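Local structure of PhnB protein (Bacillus cereus, 3OMS) at residues E94-F99 against S118-W123. The protein is of unknown function but belongs to the glyoxalase-like PhnB family and is possibly a 3-demethylubiquinone-9 3-methyltransferase. Sequence-based numbering, arbitrary orientation.
Sequences EIDTVF and SKKFGW
K120 NZ is gripped by two carboxylates of one helix. D96 OD1 accepts from NZ at 2.9 Å through its syn lone pair, the one on the side of OD2. E92, one turn earlier, forms a second salt bridge to the same ammonium. D96 OD1 and E92 OE1 lie close together, and the lysine charge they share probably offsets their repulsion. The K120 chain leaves the backbone with CG anti to N, then bends at chi2 (96°). It reaches D96 at about a right angle to that side chain.

The aliphatic part of K120 also packs on I95. I95 CG2 meets K120 CG at 3.9 Å. CD1 extends further and ends 3.8 Å from K120 O. I95 CG1 is anti to the backbone N (chi1 -172°), which carries CD1 toward the strand.

One turn on, F99 points the same way. Its CE1 lies 3.7 Å from G122 CA, and W123 N lies at the edge of the ring, near its plane. G122 has no side chain, so the ring can come close to the strand backbone here.

S118 OG accepts from K120 N at 3.3 Å in an ST turn, beside the corner at K119 and K120.

The contact lays helix 92-103 on one face of the mixed sheet 83-89, 131-136, 121-125, 107-111. This is a beta-alpha-beta-beta-beta unit, as in the glyoxalase fold. L112 adds to the packing of I95, F99 and K120. W123 points away from the helix and packs on M16, in strand 11-17 of the second subunit.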
loop_
_atom_site.group_PDB
_atom_site.type_symbol
_atom_site.label_atom_id
_atom_site.label_comp_id
_atom_site.label_asym_id
_atom_site.label_seq_id
_atom_site.Cartn_x
_atom_site.Cartn_y
_atom_site.Cartn_z
ATOM N N GLU A 94 -8.936 -20.847 -5.112
ATOM C CA GLU A 94 -9.059 -19.453 -4.789
ATOM C C GLU A 94 -8.047 -18.639 -5.602
ATOM O O GLU A 94 -8.398 -17.594 -6.123
ATOM C CB GLU A 94 -8.846 -19.210 -3.292
ATOM C CG GLU A 94 -8.765 -17.734 -2.909
ATOM C CD GLU A 94 -8.194 -17.485 -1.488
ATOM O OE1 GLU A 94 -7.821 -18.434 -0.754
ATOM O OE2 GLU A 94 -8.052 -16.313 -1.151
ATOM N N ILE A 95 -6.794 -19.079 -5.672
ATOM C CA ILE A 95 -5.765 -18.274 -6.338
ATOM C C ILE A 95 -6.071 -18.180 -7.838
ATOM O O ILE A 95 -5.973 -17.092 -8.445
ATOM C CB ILE A 95 -4.295 -18.738 -6.039
ATOM C CG1 ILE A 95 -3.316 -17.693 -6.629
ATOM C CG2 ILE A 95 -3.979 -20.164 -6.630
ATOM C CD1 ILE A 95 -1.829 -17.771 -6.123
ATOM N N ASP A 96 -6.515 -19.294 -8.423
ATOM C CA ASP A 96 -6.886 -19.346 -9.850
ATOM C C ASP A 96 -8.007 -18.370 -10.150
ATOM O O ASP A 96 -7.936 -17.601 -11.126
ATOM C CB ASP A 96 -7.323 -20.767 -10.270
ATOM C CG ASP A 96 -6.158 -21.735 -10.361
ATOM O OD1 ASP A 96 -4.968 -21.316 -10.415
ATOM O OD2 ASP A 96 -6.427 -22.958 -10.368
ATOM N N THR A 97 -9.028 -18.373 -9.299
ATOM C CA THR A 97 -10.184 -17.508 -9.489
ATOM C C THR A 97 -9.859 -16.040 -9.292
ATOM O O THR A 97 -10.240 -15.230 -10.120
ATOM C CB THR A 97 -11.337 -17.862 -8.544
ATOM O OG1 THR A 97 -11.732 -19.206 -8.794
ATOM C CG2 THR A 97 -12.531 -16.954 -8.831
ATOM N N VAL A 98 -9.172 -15.685 -8.207
ATOM C CA VAL A 98 -8.894 -14.295 -7.944
ATOM C C VAL A 98 -7.916 -13.725 -8.979
ATOM O O VAL A 98 -8.073 -12.599 -9.440
ATOM C CB VAL A 98 -8.303 -14.071 -6.535
ATOM C CG1 VAL A 98 -8.094 -12.627 -6.282
ATOM C CG2 VAL A 98 -9.192 -14.655 -5.446
ATOM N N PHE A 99 -6.885 -14.475 -9.313
ATOM C CA PHE A 99 -5.925 -14.003 -10.313
ATOM C C PHE A 99 -6.631 -13.659 -11.645
ATOM O O PHE A 99 -6.421 -12.579 -12.199
ATOM C CB PHE A 99 -4.815 -15.033 -10.541
ATOM C CG PHE A 99 -3.665 -14.509 -11.353
ATOM C CD1 PHE A 99 -2.621 -13.827 -10.737
ATOM C CD2 PHE A 99 -3.616 -14.701 -12.733
ATOM C CE1 PHE A 99 -1.553 -13.356 -11.476
ATOM C CE2 PHE A 99 -2.551 -14.198 -13.483
ATOM C CZ PHE A 99 -1.544 -13.550 -12.870
ATOM N N SER A 118 8.194 -20.599 -5.300
ATOM C CA SER A 118 6.772 -20.792 -4.968
ATOM C C SER A 118 6.103 -21.838 -5.851
ATOM O O SER A 118 6.314 -21.853 -7.063
ATOM C CB SER A 118 5.993 -19.488 -5.157
ATOM O OG SER A 118 4.643 -19.619 -4.709
ATOM N N LYS A 119 5.257 -22.663 -5.246
ATOM C CA LYS A 119 4.470 -23.644 -6.014
ATOM C C LYS A 119 3.482 -22.942 -6.949
ATOM O O LYS A 119 3.177 -23.424 -8.041
ATOM C CB LYS A 119 3.720 -24.622 -5.088
ATOM C CG LYS A 119 2.473 -24.079 -4.334
ATOM C CD LYS A 119 1.746 -25.233 -3.548
ATOM C CE LYS A 119 2.060 -25.198 -2.025
ATOM N NZ LYS A 119 1.862 -26.541 -1.371
ATOM N N LYS A 120 2.982 -21.800 -6.495
ATOM C CA LYS A 120 1.981 -21.070 -7.252
ATOM C C LYS A 120 2.033 -19.595 -6.877
ATOM O O LYS A 120 1.696 -19.222 -5.755
ATOM C CB LYS A 120 0.602 -21.628 -6.980
ATOM C CG LYS A 120 -0.453 -21.219 -7.977
ATOM C CD LYS A 120 -0.675 -22.231 -9.069
ATOM C CE LYS A 120 -1.865 -21.792 -9.923
ATOM N NZ LYS A 120 -2.514 -22.868 -10.738
ATOM N N PHE A 121 2.421 -18.781 -7.853
ATOM C CA PHE A 121 2.605 -17.331 -7.677
ATOM C C PHE A 121 2.336 -16.579 -8.963
ATOM O O PHE A 121 2.640 -17.065 -10.070
ATOM C CB PHE A 121 4.034 -17.021 -7.244
ATOM C CG PHE A 121 4.355 -15.547 -7.186
ATOM C CD1 PHE A 121 4.084 -14.816 -6.025
ATOM C CD2 PHE A 121 4.967 -14.906 -8.268
ATOM C CE1 PHE A 121 4.397 -13.444 -5.936
ATOM C CE2 PHE A 121 5.284 -13.537 -8.194
ATOM C CZ PHE A 121 5.003 -12.809 -7.011
ATOM N N GLY A 122 1.779 -15.384 -8.827
ATOM C CA GLY A 122 1.652 -14.480 -9.964
ATOM C C GLY A 122 1.653 -13.048 -9.528
ATOM O O GLY A 122 1.390 -12.733 -8.341
ATOM N N TRP A 123 1.895 -12.158 -10.484
ATOM C CA TRP A 123 1.996 -10.722 -10.196
ATOM C C TRP A 123 1.384 -9.998 -11.380
ATOM O O TRP A 123 1.691 -10.285 -12.533
ATOM C CB TRP A 123 3.462 -10.306 -10.018
ATOM C CG TRP A 123 3.698 -8.982 -9.365
ATOM C CD1 TRP A 123 2.836 -7.947 -9.245
ATOM C CD2 TRP A 123 4.913 -8.562 -8.728
ATOM N NE1 TRP A 123 3.443 -6.886 -8.610
ATOM C CE2 TRP A 123 4.719 -7.243 -8.281
ATOM C CE3 TRP A 123 6.141 -9.187 -8.477
ATOM C CZ2 TRP A 123 5.704 -6.538 -7.546
ATOM C CZ3 TRP A 123 7.141 -8.468 -7.788
ATOM C CH2 TRP A 123 6.905 -7.158 -7.334
#